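Local coordinates for protein neural CELL adhesion molecule 1,140 KDA isoform (Homo sapiens, PDB 2VKW) that mediates adhesion between neural cells as a surface receptor, here represented by its two tandem fibronectin type III domains, at residues A[146-151]-A[177-182]. Sequence-based numbering, arbitrary orientation.
With SO4 (sulfate ion), chain D.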
loop_
_atom_site.group_PDB
_atom_site.type_symbol
_atom_site.label_atom_id
_atom_site.label_comp_id
_atom_site.label_asym_id
_atom_site.label_seq_id
_atom_site.Cartn_x
_atom_site.Cartn_y
_atom_site.Cartn_z
ATOM N N ARG A 146 4.183 -1.503 -16.088
ATOM C CA ARG A 146 3.122 -0.815 -16.825
ATOM C C ARG A 146 3.059 0.598 -16.246
ATOM O O ARG A 146 3.004 0.768 -15.024
ATOM C CB ARG A 146 1.767 -1.500 -16.608
ATOM C CG ARG A 146 1.446 -2.624 -17.563
ATOM C CD ARG A 146 1.133 -2.089 -18.952
ATOM N NE ARG A 146 0.662 -3.138 -19.858
ATOM C CZ ARG A 146 0.365 -2.941 -21.140
ATOM N NH1 ARG A 146 0.485 -1.732 -21.675
ATOM N NH2 ARG A 146 -0.040 -3.959 -21.891
ATOM N N TYR A 147 3.073 1.609 -17.110
ATOM C CA TYR A 147 3.015 2.982 -16.637
ATOM C C TYR A 147 2.340 3.873 -17.670
ATOM O O TYR A 147 2.299 3.537 -18.848
ATOM C CB TYR A 147 4.425 3.488 -16.330
ATOM C CG TYR A 147 5.221 3.939 -17.535
ATOM C CD1 TYR A 147 5.351 5.292 -17.838
ATOM C CD2 TYR A 147 5.855 3.016 -18.366
ATOM C CE1 TYR A 147 6.093 5.719 -18.932
ATOM C CE2 TYR A 147 6.603 3.435 -19.473
ATOM C CZ TYR A 147 6.718 4.791 -19.745
ATOM O OH TYR A 147 7.462 5.220 -20.828
ATOM N N ARG A 148 1.825 5.014 -17.215
ATOM C CA ARG A 148 1.115 5.958 -18.075
ATOM C C ARG A 148 0.952 7.279 -17.326
ATOM O O ARG A 148 1.028 7.320 -16.096
ATOM C CB ARG A 148 -0.291 5.437 -18.341
ATOM C CG ARG A 148 -1.152 5.623 -17.084
ATOM C CD ARG A 148 -2.457 4.865 -17.050
ATOM N NE ARG A 148 -3.546 5.545 -17.727
ATOM C CZ ARG A 148 -4.785 5.619 -17.252
ATOM N NH1 ARG A 148 -5.086 5.060 -16.089
ATOM N NH2 ARG A 148 -5.724 6.242 -17.949
ATOM N N ALA A 149 0.708 8.351 -18.073
ATOM C CA ALA A 149 0.436 9.653 -17.480
ATOM C C ALA A 149 -1.070 9.532 -17.283
ATOM O O ALA A 149 -1.754 9.034 -18.170
ATOM C CB ALA A 149 0.741 10.768 -18.469
ATOM N N LEU A 150 -1.591 9.958 -16.141
ATOM C CA LEU A 150 -3.026 9.837 -15.899
ATOM C C LEU A 150 -3.871 10.426 -17.033
ATOM O O LEU A 150 -5.007 10.001 -17.256
ATOM C CB LEU A 150 -3.398 10.500 -14.575
ATOM C CG LEU A 150 -2.676 9.983 -13.330
ATOM C CD1 LEU A 150 -3.379 10.551 -12.097
ATOM C CD2 LEU A 150 -2.695 8.455 -13.290
ATOM N N SER A 151 -3.307 11.388 -17.755
ATOM C CA SER A 151 -4.007 12.029 -18.865
ATOM C C SER A 151 -3.903 11.283 -20.188
ATOM O O SER A 151 -4.580 11.641 -21.151
ATOM C CB SER A 151 -3.483 13.454 -19.075
ATOM O OG SER A 151 -4.015 14.347 -18.110
ATOM N N GLU A 177 0.884 13.811 -13.866
ATOM C CA GLU A 177 0.873 12.778 -12.844
ATOM C C GLU A 177 0.999 11.417 -13.509
ATOM O O GLU A 177 0.325 11.141 -14.496
ATOM C CB GLU A 177 -0.418 12.836 -12.037
ATOM C CG GLU A 177 -0.672 14.175 -11.398
ATOM C CD GLU A 177 -1.920 14.169 -10.552
ATOM O OE1 GLU A 177 -1.917 13.501 -9.491
ATOM O OE2 GLU A 177 -2.905 14.821 -10.954
ATOM N N TYR A 178 1.863 10.569 -12.965
ATOM C CA TYR A 178 2.080 9.237 -13.515
ATOM C C TYR A 178 1.777 8.102 -12.540
ATOM O O TYR A 178 2.051 8.211 -11.345
ATOM C CB TYR A 178 3.539 9.077 -13.960
ATOM C CG TYR A 178 3.891 9.691 -15.294
ATOM C CD1 TYR A 178 4.188 11.046 -15.410
ATOM C CD2 TYR A 178 3.935 8.907 -16.446
ATOM C CE1 TYR A 178 4.520 11.603 -16.644
ATOM C CE2 TYR A 178 4.263 9.452 -17.678
ATOM C CZ TYR A 178 4.552 10.797 -17.772
ATOM O OH TYR A 178 4.859 11.334 -18.993
ATOM N N GLU A 179 1.200 7.016 -13.041
ATOM C CA GLU A 179 0.979 5.862 -12.182
ATOM C C GLU A 179 1.831 4.733 -12.754
ATOM O O GLU A 179 1.944 4.574 -13.969
ATOM C CB GLU A 179 -0.509 5.466 -12.079
ATOM C CG GLU A 179 -1.253 5.196 -13.367
ATOM C CD GLU A 179 -2.667 4.660 -13.110
ATOM O OE1 GLU A 179 -3.463 4.561 -14.070
ATOM O OE2 GLU A 179 -2.980 4.328 -11.947
ATOM N N VAL A 180 2.467 3.980 -11.866
ATOM C CA VAL A 180 3.336 2.886 -12.276
ATOM C C VAL A 180 2.945 1.594 -11.569
ATOM O O VAL A 180 2.777 1.579 -10.347
ATOM C CB VAL A 180 4.818 3.201 -11.930
ATOM C CG1 VAL A 180 5.716 2.045 -12.351
ATOM C CG2 VAL A 180 5.255 4.487 -12.610
ATOM N N TYR A 181 2.800 0.517 -12.344
ATOM C CA TYR A 181 2.464 -0.800 -11.803
ATOM C C TYR A 181 3.580 -1.797 -12.113
ATOM O O TYR A 181 3.993 -1.964 -13.264
ATOM C CB TYR A 181 1.136 -1.314 -12.378
ATOM C CG TYR A 181 -0.068 -0.550 -11.875
ATOM C CD1 TYR A 181 -0.309 0.755 -12.295
ATOM C CD2 TYR A 181 -0.935 -1.111 -10.933
ATOM C CE1 TYR A 181 -1.379 1.491 -11.794
ATOM C CE2 TYR A 181 -2.014 -0.377 -10.419
ATOM C CZ TYR A 181 -2.223 0.926 -10.860
ATOM O OH TYR A 181 -3.275 1.673 -10.382
ATOM N N VAL A 182 4.076 -2.461 -11.080
ATOM C CA VAL A 182 5.143 -3.419 -11.283
ATOM C C VAL A 182 4.748 -4.799 -10.798
ATOM O O VAL A 182 4.278 -4.970 -9.673
ATOM C CB VAL A 182 6.430 -2.975 -10.564
ATOM C CG1 VAL A 182 7.534 -4.006 -10.801
ATOM C CG2 VAL A 182 6.859 -1.593 -11.069
HETATM S S SO4 D . -9.060 7.321 -17.191
HETATM O O1 SO4 D . -9.600 8.686 -17.040
HETATM O O2 SO4 D . -10.137 6.392 -17.589
HETATM O O3 SO4 D . -8.473 6.878 -15.919
HETATM O O4 SO4 D . -8.016 7.346 -18.230
#
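Arg-148 and Glu-179 face each other as a hydrogen-bonded pair of antiparallel strands, and their side chains run alongside one another off the same face of the sheet. The salt bridge joins Arg-148 NH1 to Glu-179 OE1 at 2.6 Å; the carboxylate oxygen sits 20° out of the guanidinium plane. Both CG atoms lie between backbone N and carbonyl carbon (chi1 74° and 55°), which sends the two chains out together, while a bend at chi3 brings the guanidinium round to the acid. The other terminal nitrogen, NH2, makes a weak bond to O4 of a sulfate, probably from the crystallisation liquor, which Lys-41 of the second subunit also holds. Leu-150 crosses Glu-179 at about a right angle, its CD2 3.6 Å from Glu-179 CG, and its CD1 packs on Glu-177 CB.

On the opposite face, Ala-149 lies over the Tyr-178 ring, a CH-pi contact with Ala-149 CB 4.0 Å from the centroid of the Tyr-178 ring. Tyr-147 runs beside Tyr-178, with Tyr-178 CD2 at the edge of the Tyr-147 ring, and Tyr-147 CB rests against Val-180 CG2 at 3.9 Å. The Tyr-178 hydroxyl is hydrogen-bonded to the backbone of Asp-173, and Phe-198 meets the Tyr-178 ring nearly parallel.

Paired backbone bonds between Arg-146 and Tyr-181 and between Arg-148 and Glu-179 set this register; beyond the strand end, Leu-150 N adds one more to Glu-177 O (2.8 Å). The Tyr-181 hydroxyl bonds Glu-67 of the second subunit, placing the salt-bridged face at the subunit interface. The two segments are the central neighbours of a four-stranded antiparallel sheet, between strands 158-160 and 189-199, as in the C'-C-F-G sheet of a fibronectin type III beta sandwich.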